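LbaCas13a H328A (C2c2) (Lachnospiraceae bacterium NK4A179, PDB 5WLH) is a CRISPR-Cas13a ribonuclease that binds its pre-crRNA and, guided by the mature crRNA, probably recognises and cuts RNA, with a preference for adenine. Local coordinates at residues K653-D656 with L657-L660; L873-K876 with A877-V880. One frame throughout, in Å; residues are numbered along the deposited sequence.

Both interactions are local, each within one continuous run of chain, and their centres lie about 12 Å apart. Interaction 1 is the partly buried N-terminal turns of helix 654-665, joined by i to i+4 backbone bonds. Interaction 2 is more of a surface contact, a short 3-10 segment with i to i+3 bonds in the loop between helices 843-861 and 891-898. The loop lies against the helix: Leu657 CD1 is 3.9 Å from Phe879 CE1, and Asn654 OD1 is 3.5 Å from Phe879 CD1. Helix 635-645 packs against both. In interaction 1 two lysines form salt bridges with aspartates beyond it, whereas in interaction 2 two exposed aspartates lie close together and a cysteine sulfur meets a phenylalanine.

Interaction 1. Residues K653-D656 with L657-L660; sequences KNDD and LKKL
Lys658 closes back on Asn654 one turn earlier: its backbone N donates to Asn654 O at 2.7 Å, and its side chain begins against the same carbonyl. CB lies 3.4 Å from Asn654 O and at a similar range from Asp655 O, close to two successive peptide oxygens, as helix geometry places it. With CG anti to the backbone N (chi1 170°), the chain leaves the helix barrel, then bends at its third and fourth torsions. CE comes within 4.4 Å of Asp655 OD1, a loose approach, and the amine is farther still from that carboxylate. NZ instead forms a salt bridge with Asp882, while the side chain also touches Val880 of the neighbouring loop.

These are the N-terminal turns of helix 654-665, with Lys653 at the N-cap position. Lys653 O takes the first i to i+4 bond, from Leu657 N at 3.0 Å. Lys659 N to Asp655 O and Leu660 N to Asp656 O continue the pattern. The carboxylates of Asp655 and Asp656 stand near the positive end of the helix dipole, which would probably favour their charged form.

Leu657 turns inward, its CG 3.5 Å from Lys653 O. Its side chain and that of Leu660, also buried, both pack on Phe643 of helix 635-645, and Leu660 further touches Met723 and Ile727 of helix 709-732. On the exposed side, Lys659 NZ forms a salt bridge with Asp663 one turn further along the same helix.

Interaction 2. Residues L873-K876 with A877-V880; sequences LCDK and ADFV
Asp878 N donates to Asp875 O at 2.9 Å, the shorter of two successive i to i+3 bonds that wind residues 876-878 into a short 3-10 segment. The other runs from Phe879 N to Lys876 O at 3.2 Å. Neither N-H is aimed at a lone pair.

The side chains of Asp875 and Asp878 lie side by side and point the same way, with their carboxylate planes 71° apart. Their OD2 atoms are 3.9 Å from each other, and Asp878 OD2 also rests 3.6 Å from Asp875 CB. Two like charges this close would be expected to repel, although both residues are exposed.

Across the turn, Cys874 SG packs on Phe879 CB at 3.8 Å. Its chi1 of 40° sets the sulfur between the backbone N and carbonyl carbon, where it makes an oblique sulfur-aromatic contact with the Phe879 ring. Val880 CG2 lies over one face of that ring, toward the rim.

Phe879 lies where helix 654-665 meets helix 635-645, touching Phe643 of the latter. From that same helix, Tyr644 OH is hydrogen-bonded to Cys874 O and Lys640 NZ to Phe879 O.

Interaction 1. Residues K653-D656 with L657-L660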
ATOM      1  N   LYS A 653     -16.284  41.751  -7.411  1.00 35.39           N
ATOM      2  CA  LYS A 653     -17.360  42.064  -8.340  1.00 39.17           C
ATOM      3  C   LYS A 653     -17.776  40.824  -9.123  1.00 36.20           C
ATOM      4  O   LYS A 653     -16.929  40.052  -9.583  1.00 34.89           O
ATOM      5  CB  LYS A 653     -16.915  43.168  -9.298  1.00 42.14           C
ATOM      6  CG  LYS A 653     -16.488  44.447  -8.582  1.00 49.61           C
ATOM      7  CD  LYS A 653     -16.412  45.635  -9.536  1.00 54.15           C
ATOM      8  CE  LYS A 653     -15.142  45.592 -10.381  1.00 58.88           C
ATOM      9  NZ  LYS A 653     -15.043  46.768 -11.298  1.00 60.28           N
ATOM     10  N   ASN A 654     -19.093  40.655  -9.292  1.00 33.85           N
ATOM     11  CA  ASN A 654     -19.612  39.516 -10.047  1.00 37.70           C
ATOM     12  C   ASN A 654     -18.933  39.393 -11.409  1.00 36.67           C
ATOM     13  O   ASN A 654     -18.581  38.289 -11.837  1.00 40.17           O
ATOM     14  CB  ASN A 654     -21.130  39.640 -10.211  1.00 41.80           C
ATOM     15  CG  ASN A 654     -21.894  39.382  -8.912  1.00 41.15           C
ATOM     16  OD1 ASN A 654     -21.304  39.257  -7.841  1.00 41.53           O
ATOM     17  ND2 ASN A 654     -23.215  39.298  -9.012  1.00 41.42           N
ATOM     18  N   ASP A 655     -18.702  40.523 -12.086  1.00 39.29           N
ATOM     19  CA  ASP A 655     -18.128  40.489 -13.432  1.00 42.57           C
ATOM     20  C   ASP A 655     -16.699  39.957 -13.423  1.00 37.69           C
ATOM     21  O   ASP A 655     -16.309  39.197 -14.322  1.00 36.77           O
ATOM     22  CB  ASP A 655     -18.169  41.886 -14.050  1.00 50.33           C
ATOM     23  CG  ASP A 655     -19.511  42.211 -14.660  1.00 61.83           C
ATOM     24  OD1 ASP A 655     -20.317  41.272 -14.874  1.00 65.96           O
ATOM     25  OD2 ASP A 655     -19.759  43.407 -14.920  1.00 65.17           O
ATOM     26  N   ASP A 656     -15.897  40.377 -12.440  1.00 32.06           N
ATOM     27  CA  ASP A 656     -14.555  39.827 -12.278  1.00 30.99           C
ATOM     28  C   ASP A 656     -14.608  38.337 -11.972  1.00 30.58           C
ATOM     29  O   ASP A 656     -13.804  37.560 -12.504  1.00 31.44           O
ATOM     30  CB  ASP A 656     -13.808  40.550 -11.161  1.00 33.22           C
ATOM     31  CG  ASP A 656     -13.515  42.010 -11.491  1.00 39.52           C
ATOM     32  OD1 ASP A 656     -13.921  42.478 -12.577  1.00 38.78           O
ATOM     33  OD2 ASP A 656     -12.863  42.680 -10.656  1.00 40.13           O
ATOM     34  N   LEU A 657     -15.547  37.924 -11.112  1.00 32.31           N
ATOM     35  CA  LEU A 657     -15.713  36.500 -10.820  1.00 28.63           C
ATOM     36  C   LEU A 657     -16.214  35.737 -12.034  1.00 32.05           C
ATOM     37  O   LEU A 657     -15.847  34.573 -12.236  1.00 29.98           O
ATOM     38  CB  LEU A 657     -16.660  36.308  -9.637  1.00 27.73           C
ATOM     39  CG  LEU A 657     -16.118  36.883  -8.325  1.00 28.72           C
ATOM     40  CD1 LEU A 657     -17.160  36.812  -7.198  1.00 31.31           C
ATOM     41  CD2 LEU A 657     -14.823  36.182  -7.930  1.00 28.97           C
ATOM     42  N   LYS A 658     -17.056  36.367 -12.857  1.00 29.27           N
ATOM     43  CA  LYS A 658     -17.505  35.706 -14.073  1.00 28.07           C
ATOM     44  C   LYS A 658     -16.335  35.416 -14.993  1.00 29.34           C
ATOM     45  O   LYS A 658     -16.245  34.327 -15.571  1.00 27.54           O
ATOM     46  CB  LYS A 658     -18.541  36.564 -14.807  1.00 33.67           C
ATOM     47  CG  LYS A 658     -18.861  36.022 -16.210  1.00 41.25           C
ATOM     48  CD  LYS A 658     -19.359  37.114 -17.145  1.00 51.68           C
ATOM     49  CE  LYS A 658     -20.809  37.417 -16.879  1.00 56.32           C
ATOM     50  NZ  LYS A 658     -21.609  36.171 -17.010  1.00 60.11           N
ATOM     51  N   LYS A 659     -15.442  36.392 -15.166  1.00 29.00           N
ATOM     52  CA  LYS A 659     -14.258  36.166 -15.985  1.00 30.78           C
ATOM     53  C   LYS A 659     -13.469  34.974 -15.469  1.00 28.77           C
ATOM     54  O   LYS A 659     -13.070  34.097 -16.244  1.00 26.90           O
ATOM     55  CB  LYS A 659     -13.382  37.417 -16.009  1.00 30.26           C
ATOM     56  CG  LYS A 659     -12.091  37.242 -16.786  1.00 35.00           C
ATOM     57  CD  LYS A 659     -10.920  37.039 -15.855  1.00 39.07           C
ATOM     58  CE  LYS A 659      -9.589  37.356 -16.526  1.00 40.84           C
ATOM     59  NZ  LYS A 659      -9.253  36.390 -17.612  1.00 37.58           N
ATOM     60  N   LEU A 660     -13.237  34.933 -14.155  1.00 27.25           N
ATOM     61  CA  LEU A 660     -12.527  33.810 -13.546  1.00 27.83           C
ATOM     62  C   LEU A 660     -13.282  32.501 -13.766  1.00 26.94           C
ATOM     63  O   LEU A 660     -12.690  31.493 -14.167  1.00 29.66           O
ATOM     64  CB  LEU A 660     -12.322  34.076 -12.049  1.00 24.19           C
ATOM     65  CG  LEU A 660     -11.587  32.994 -11.239  1.00 25.54           C
ATOM     66  CD1 LEU A 660     -10.237  32.692 -11.857  1.00 24.89           C
ATOM     67  CD2 LEU A 660     -11.397  33.442  -9.810  1.00 29.42           C
TER

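Interaction 2. Residues L873-K876 with A877-V880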
ATOM      1  N   LEU A 873     -24.100  40.275  -0.176  1.00 53.66           N
ATOM      2  CA  LEU A 873     -24.325  39.164  -1.090  1.00 54.00           C
ATOM      3  C   LEU A 873     -25.576  39.417  -1.918  1.00 55.24           C
ATOM      4  O   LEU A 873     -26.625  39.788  -1.381  1.00 54.28           O
ATOM      5  CB  LEU A 873     -24.473  37.860  -0.312  1.00 56.55           C
ATOM      6  CG  LEU A 873     -23.240  36.978  -0.160  1.00 55.59           C
ATOM      7  CD1 LEU A 873     -23.616  35.664   0.505  1.00 56.09           C
ATOM      8  CD2 LEU A 873     -22.589  36.739  -1.505  1.00 53.92           C
ATOM      9  N   CYS A 874     -25.459  39.231  -3.231  1.00 56.79           N
ATOM     10  CA  CYS A 874     -26.631  39.186  -4.088  1.00 58.12           C
ATOM     11  C   CYS A 874     -27.470  37.953  -3.748  1.00 59.49           C
ATOM     12  O   CYS A 874     -27.053  37.075  -2.989  1.00 59.46           O
ATOM     13  CB  CYS A 874     -26.215  39.162  -5.561  1.00 58.46           C
ATOM     14  SG  CYS A 874     -24.750  38.122  -5.956  1.00 54.10           S
ATOM     15  N   ASP A 875     -28.675  37.890  -4.308  1.00 59.41           N
ATOM     16  CA  ASP A 875     -29.418  36.640  -4.260  1.00 61.01           C
ATOM     17  C   ASP A 875     -28.660  35.586  -5.058  1.00 56.62           C
ATOM     18  O   ASP A 875     -28.025  35.899  -6.068  1.00 55.32           O
ATOM     19  CB  ASP A 875     -30.829  36.826  -4.821  1.00 65.03           C
ATOM     20  CG  ASP A 875     -31.786  37.435  -3.809  1.00 67.67           C
ATOM     21  OD1 ASP A 875     -31.817  36.960  -2.654  1.00 67.71           O
ATOM     22  OD2 ASP A 875     -32.504  38.391  -4.170  1.00 68.80           O
ATOM     23  N   LYS A 876     -28.712  34.334  -4.590  1.00 53.60           N
ATOM     24  CA  LYS A 876     -27.928  33.280  -5.231  1.00 52.86           C
ATOM     25  C   LYS A 876     -28.288  33.141  -6.704  1.00 51.81           C
ATOM     26  O   LYS A 876     -27.408  32.965  -7.554  1.00 48.60           O
ATOM     27  CB  LYS A 876     -28.129  31.951  -4.504  1.00 55.94           C
ATOM     28  CG  LYS A 876     -27.351  30.786  -5.117  1.00 58.24           C
ATOM     29  CD  LYS A 876     -26.948  29.769  -4.063  1.00 58.91           C
ATOM     30  CE  LYS A 876     -27.492  28.392  -4.387  1.00 58.98           C
ATOM     31  NZ  LYS A 876     -27.166  27.412  -3.318  1.00 59.33           N
ATOM     32  N   ALA A 877     -29.579  33.233  -7.030  1.00 56.60           N
ATOM     33  CA  ALA A 877     -29.996  33.113  -8.421  1.00 59.73           C
ATOM     34  C   ALA A 877     -29.563  34.309  -9.259  1.00 59.61           C
ATOM     35  O   ALA A 877     -29.562  34.214 -10.489  1.00 61.69           O
ATOM     36  CB  ALA A 877     -31.513  32.937  -8.505  1.00 61.22           C
ATOM     37  N   ASP A 878     -29.196  35.423  -8.626  1.00 56.17           N
ATOM     38  CA  ASP A 878     -28.729  36.609  -9.331  1.00 57.74           C
ATOM     39  C   ASP A 878     -27.237  36.586  -9.636  1.00 53.60           C
ATOM     40  O   ASP A 878     -26.768  37.424 -10.414  1.00 54.17           O
ATOM     41  CB  ASP A 878     -29.044  37.871  -8.518  1.00 63.38           C
ATOM     42  CG  ASP A 878     -30.527  38.184  -8.472  1.00 67.98           C
ATOM     43  OD1 ASP A 878     -31.299  37.548  -9.224  1.00 69.52           O
ATOM     44  OD2 ASP A 878     -30.917  39.067  -7.682  1.00 70.88           O
ATOM     45  N   PHE A 879     -26.480  35.661  -9.050  1.00 46.54           N
ATOM     46  CA  PHE A 879     -25.033  35.641  -9.229  1.00 41.47           C
ATOM     47  C   PHE A 879     -24.702  34.938 -10.539  1.00 42.47           C
ATOM     48  O   PHE A 879     -24.925  33.729 -10.677  1.00 39.56           O
ATOM     49  CB  PHE A 879     -24.349  34.956  -8.049  1.00 38.29           C
ATOM     50  CG  PHE A 879     -22.877  34.745  -8.248  1.00 35.32           C
ATOM     51  CD1 PHE A 879     -22.019  35.825  -8.382  1.00 33.43           C
ATOM     52  CD2 PHE A 879     -22.353  33.465  -8.314  1.00 34.67           C
ATOM     53  CE1 PHE A 879     -20.666  35.635  -8.571  1.00 34.29           C
ATOM     54  CE2 PHE A 879     -21.005  33.267  -8.511  1.00 34.18           C
ATOM     55  CZ  PHE A 879     -20.156  34.352  -8.629  1.00 35.53           C
ATOM     56  N   VAL A 880     -24.181  35.705 -11.496  1.00 43.25           N
ATOM     57  CA  VAL A 880     -23.768  35.241 -12.821  1.00 45.79           C
ATOM     58  C   VAL A 880     -24.758  34.216 -13.367  1.00 50.92           C
ATOM     59  O   VAL A 880     -24.370  33.078 -13.663  1.00 52.02           O
ATOM     60  CB  VAL A 880     -22.339  34.676 -12.776  1.00 47.49           C
ATOM     61  CG1 VAL A 880     -21.757  34.564 -14.178  1.00 48.78           C
ATOM     62  CG2 VAL A 880     -21.460  35.569 -11.931  1.00 47.08           C
TER